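Local coordinates for protein N-acetyl-L-2,4-diaminobutyric acid deacetylase (Ruegeria pomeroyi, PDB 6TWL) that probably removes the acetyl group from N-acetyl-L-2,4-diaminobutyric acid with the help of zinc, a step in the degradation of the compatible solute ectoine, at residues H19-L24 with M37-V42; T50-G55 with P135-A140. All coordinates share one frame; numbering follows the deposited sequence.

Both contacts belong to the large mixed sheet of the zinc-dependent deacetylase; strand 36-45 runs on in sequence to strand 50-54, and the two contacts follow one another along the chain. Contact 1 is an antiparallel hairpin toward the 7-8 end of the sheet; contact 2 is a parallel pairing farther in, with strand 82-87 lying between strands 36-45 and 50-54. Their centres are about 15 Å apart and their nearest atoms about 7 Å. Contact 1 is remote from the metal site. Contact 2 is closer: the side chain of Ala140 is about 10 Å from that of the zinc ligand His144, although this apo chain carries no metal.

Contact 1: H19-L24 with M37-V42; sequences HGFLKL and MIPLTV
One face of the Phe21 ring receives the terminal methyl of Met37, whose CE stands 3.3 Å above the ring plane, displaced toward the rim, in a CH-pi contact. The sulfur keeps farther off, 5.3 Å from Met37 SD to the Phe21 ring centroid and oblique to it, a Met-aromatic arrangement in which the methyl does the touching. Bends at chi2 (-97°) and chi3 (-59°) fold the methionine back over the ring, while SD rests against the aliphatic run of Lys23. Pro39 meets the ring obliquely, with CG 4.1 Å from Phe21 CE2. With an alanine in place of Phe21, the Met37 methyl would probably lose its aromatic platform and be left freer to turn. The His19 ring works through its edge: ND1 and Thr41 OG1 form an unusually short in-plane hydrogen bond, 2.5 Å, whose exact length should be read with caution, the two side chains lying alongside each other.

These groups share one face of a beta hairpin made by strands 16-24 and 36-45. Gly20 and Leu40 form one hydrogen-bonded antiparallel pair, Leu22 and Ile38 the next. Gly20 N reaches Leu40 O at 2.9 Å with an N-H...O angle of 172°, and Leu40 N returns a bond to Gly20 O. On the other face Leu22 crosses Leu40 at about a right angle, its CD2 3.9 Å from Leu40 CD1. Leu40 CD2 fills in beside Gly20, 3.4 Å from Phe21 N. Tyr128 and Phe129 of helix 121-133 pack against Leu22, and Ile125 of the same helix against Ile38.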
# COMPACT_ATOMS: atom_id res chain seq x y z
N HIS A 19 21.03 -9.44 1.01
CA HIS A 19 20.70 -8.09 0.57
C HIS A 19 21.34 -7.87 -0.80
O HIS A 19 22.55 -8.04 -0.95
CB HIS A 19 21.20 -7.04 1.56
CG HIS A 19 20.72 -7.26 2.96
ND1 HIS A 19 19.39 -7.21 3.31
CD2 HIS A 19 21.40 -7.53 4.11
CE1 HIS A 19 19.27 -7.44 4.61
NE2 HIS A 19 20.47 -7.64 5.11
N GLY A 20 20.53 -7.50 -1.78
CA GLY A 20 21.02 -7.30 -3.13
C GLY A 20 20.09 -6.45 -3.96
O GLY A 20 19.42 -5.55 -3.45
N PHE A 21 20.06 -6.73 -5.26
CA PHE A 21 19.29 -5.94 -6.20
C PHE A 21 18.70 -6.83 -7.29
O PHE A 21 19.18 -7.95 -7.53
CB PHE A 21 20.13 -4.85 -6.88
CG PHE A 21 20.88 -3.97 -5.94
CD1 PHE A 21 22.12 -4.35 -5.46
CD2 PHE A 21 20.36 -2.75 -5.55
CE1 PHE A 21 22.82 -3.53 -4.59
CE2 PHE A 21 21.06 -1.92 -4.69
CZ PHE A 21 22.29 -2.32 -4.21
N LEU A 22 17.66 -6.32 -7.93
CA LEU A 22 17.24 -6.80 -9.24
C LEU A 22 17.84 -5.86 -10.29
O LEU A 22 17.66 -4.64 -10.20
CB LEU A 22 15.72 -6.83 -9.36
CG LEU A 22 14.92 -7.63 -8.33
CD1 LEU A 22 13.45 -7.23 -8.38
CD2 LEU A 22 15.08 -9.13 -8.58
N LYS A 23 18.54 -6.43 -11.27
CA LYS A 23 19.30 -5.65 -12.23
C LYS A 23 18.90 -6.04 -13.65
O LYS A 23 18.79 -7.23 -13.96
CB LYS A 23 20.81 -5.87 -12.02
CG LYS A 23 21.70 -5.30 -13.11
CD LYS A 23 23.17 -5.51 -12.79
CE LYS A 23 23.52 -6.98 -12.68
NZ LYS A 23 24.92 -7.21 -12.23
N LEU A 24 18.66 -5.04 -14.50
CA LEU A 24 18.58 -5.24 -15.95
C LEU A 24 19.49 -4.20 -16.59
O LEU A 24 19.29 -2.98 -16.39
CB LEU A 24 17.15 -5.14 -16.50
CG LEU A 24 16.34 -3.85 -16.42
CD1 LEU A 24 15.26 -3.78 -17.50
CD2 LEU A 24 15.71 -3.82 -15.06
N MET A 37 18.72 -0.72 -10.82
CA MET A 37 18.91 -1.63 -9.70
C MET A 37 17.78 -1.40 -8.70
O MET A 37 17.66 -0.30 -8.15
CB MET A 37 20.26 -1.40 -9.03
CG MET A 37 21.40 -1.23 -10.01
SD MET A 37 22.30 -2.77 -10.27
CE MET A 37 22.83 -3.11 -8.60
N ILE A 38 16.97 -2.42 -8.48
CA ILE A 38 15.90 -2.38 -7.49
C ILE A 38 16.41 -3.09 -6.23
O ILE A 38 16.67 -4.30 -6.28
CB ILE A 38 14.62 -3.05 -8.00
CG1 ILE A 38 14.29 -2.54 -9.41
CG2 ILE A 38 13.47 -2.78 -7.05
CD1 ILE A 38 13.03 -3.14 -9.98
N PRO A 39 16.58 -2.38 -5.12
CA PRO A 39 17.04 -3.05 -3.89
C PRO A 39 16.02 -4.07 -3.41
O PRO A 39 14.81 -3.86 -3.50
CB PRO A 39 17.20 -1.90 -2.89
CG PRO A 39 17.28 -0.66 -3.74
CD PRO A 39 16.42 -0.93 -4.93
N LEU A 40 16.53 -5.18 -2.89
CA LEU A 40 15.65 -6.20 -2.33
C LEU A 40 16.44 -7.03 -1.33
O LEU A 40 17.66 -7.18 -1.44
CB LEU A 40 15.04 -7.09 -3.41
CG LEU A 40 15.76 -8.38 -3.80
CD1 LEU A 40 14.88 -9.25 -4.67
CD2 LEU A 40 17.06 -8.09 -4.51
N THR A 41 15.72 -7.53 -0.33
CA THR A 41 16.26 -8.47 0.64
C THR A 41 15.46 -9.76 0.57
O THR A 41 14.23 -9.73 0.48
CB THR A 41 16.22 -7.88 2.06
OG1 THR A 41 17.17 -6.81 2.17
CG2 THR A 41 16.53 -8.95 3.10
N VAL A 42 16.16 -10.89 0.59
CA VAL A 42 15.52 -12.20 0.67
C VAL A 42 16.03 -12.89 1.92
O VAL A 42 17.24 -12.99 2.13
CB VAL A 42 15.80 -13.05 -0.59
CG1 VAL A 42 15.21 -14.44 -0.42
CG2 VAL A 42 15.22 -12.38 -1.82

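Contact 2: T50-G55 with P135-A140; sequences TALLTG and PMADLA
Thr50 O takes two hydrogen bonds from consecutive backbone amides, Asp138 N at 2.9 Å and Leu139 N at 3.2 Å, where the chain arriving from helix 121-133 turns into strand 139-142. This begins a parallel pairing with strand 50-54 inside the central sheet of the aspartoacylase-like, zinc-exopeptidase-related catalytic domain. Leu139 N lies in the plane of the Thr50 carbonyl, while Asp138 N is tilted from it by 15°. One step along, Leu52 N gives a straighter bond to Leu139 O, 2.7 Å long with an N-H...O angle of 169°.

The Asp138 carboxylate reaches back to the start of the strand. Its CG is turned beside its own backbone N (chi1 -58°), which brings OD2 to Thr50 N at 3.0 Å. The side chain of Thr50 leans on the turn, with CB 3.4 Å from Met136 O, but its OG1 is hydrogen-bonded to Arg83 NE of strand 82-87.

Apolar contacts fill both faces of the pairing. Leu52 CB meets Ala137 CB at 3.9 Å on one, where Tyr194 and Val198 of helix 194-201 lie over Leu52 and Ala140 respectively. Ala51 CB and Leu139 CD2 meet on the other, backed by Leu232 and Val231 of helix 218-234. Farther out, Lys203 NZ hydrogen-bonds to the carbonyl oxygens of Pro135 and Ala137, which is likely to steady the turn that carries the two amides. The bond from Thr50 N falls on the anti lone pair of Asp138 OD2, the one directed away from OD1.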
# COMPACT_ATOMS: atom_id res chain seq x y z
N THR A 50 5.84 -18.20 1.17
CA THR A 50 6.63 -17.06 0.72
C THR A 50 5.79 -15.80 0.76
O THR A 50 4.67 -15.79 0.23
CB THR A 50 7.17 -17.30 -0.70
OG1 THR A 50 8.29 -18.19 -0.64
CG2 THR A 50 7.61 -15.99 -1.33
N ALA A 51 6.32 -14.75 1.37
CA ALA A 51 5.66 -13.45 1.40
C ALA A 51 6.40 -12.49 0.48
O ALA A 51 7.62 -12.38 0.55
CB ALA A 51 5.61 -12.90 2.83
N LEU A 52 5.64 -11.82 -0.38
CA LEU A 52 6.17 -10.79 -1.27
C LEU A 52 5.72 -9.43 -0.73
O LEU A 52 4.54 -9.09 -0.80
CB LEU A 52 5.67 -11.02 -2.70
CG LEU A 52 6.09 -10.04 -3.81
CD1 LEU A 52 7.60 -9.84 -3.82
CD2 LEU A 52 5.62 -10.57 -5.15
N LEU A 53 6.67 -8.66 -0.20
CA LEU A 53 6.37 -7.41 0.50
C LEU A 53 6.98 -6.25 -0.27
O LEU A 53 8.21 -6.18 -0.43
CB LEU A 53 6.92 -7.46 1.93
CG LEU A 53 6.83 -8.84 2.61
CD1 LEU A 53 7.78 -8.93 3.80
CD2 LEU A 53 5.40 -9.13 3.03
N THR A 54 6.13 -5.34 -0.76
CA THR A 54 6.58 -4.19 -1.53
C THR A 54 6.15 -2.92 -0.82
O THR A 54 5.02 -2.83 -0.31
CB THR A 54 6.04 -4.23 -2.98
OG1 THR A 54 4.61 -4.35 -2.98
CG2 THR A 54 6.60 -5.43 -3.72
N GLY A 55 7.05 -1.94 -0.76
CA GLY A 55 6.90 -0.81 0.13
C GLY A 55 6.02 0.32 -0.34
O GLY A 55 5.11 0.73 0.37
N PRO A 135 4.01 -15.48 -9.05
CA PRO A 135 3.53 -16.87 -9.00
C PRO A 135 4.06 -17.65 -7.82
O PRO A 135 3.35 -18.49 -7.27
CB PRO A 135 4.02 -17.45 -10.33
CG PRO A 135 4.06 -16.28 -11.24
CD PRO A 135 4.57 -15.15 -10.38
N MET A 136 5.30 -17.38 -7.40
CA MET A 136 5.92 -18.10 -6.30
C MET A 136 5.59 -17.50 -4.94
O MET A 136 6.21 -17.87 -3.94
CB MET A 136 7.44 -18.15 -6.50
CG MET A 136 8.12 -16.82 -6.25
SD MET A 136 9.67 -16.58 -7.14
CE MET A 136 10.56 -18.06 -6.69
N ALA A 137 4.63 -16.59 -4.88
CA ALA A 137 4.27 -15.90 -3.64
C ALA A 137 2.95 -16.44 -3.12
O ALA A 137 1.99 -16.61 -3.89
CB ALA A 137 4.17 -14.39 -3.87
N ASP A 138 2.90 -16.73 -1.82
CA ASP A 138 1.68 -17.17 -1.16
C ASP A 138 0.95 -16.03 -0.47
O ASP A 138 -0.25 -16.14 -0.21
CB ASP A 138 2.01 -18.27 -0.15
CG ASP A 138 2.70 -19.46 -0.79
OD1 ASP A 138 2.08 -20.10 -1.66
OD2 ASP A 138 3.87 -19.73 -0.45
N LEU A 139 1.66 -14.94 -0.17
CA LEU A 139 1.10 -13.78 0.49
C LEU A 139 1.77 -12.54 -0.06
O LEU A 139 3.00 -12.50 -0.20
CB LEU A 139 1.31 -13.86 2.01
CG LEU A 139 1.10 -12.57 2.79
CD1 LEU A 139 -0.38 -12.23 2.93
CD2 LEU A 139 1.77 -12.71 4.13
N ALA A 140 0.97 -11.53 -0.39
CA ALA A 140 1.48 -10.24 -0.83
C ALA A 140 0.97 -9.15 0.11
O ALA A 140 -0.23 -9.08 0.38
CB ALA A 140 1.05 -9.94 -2.27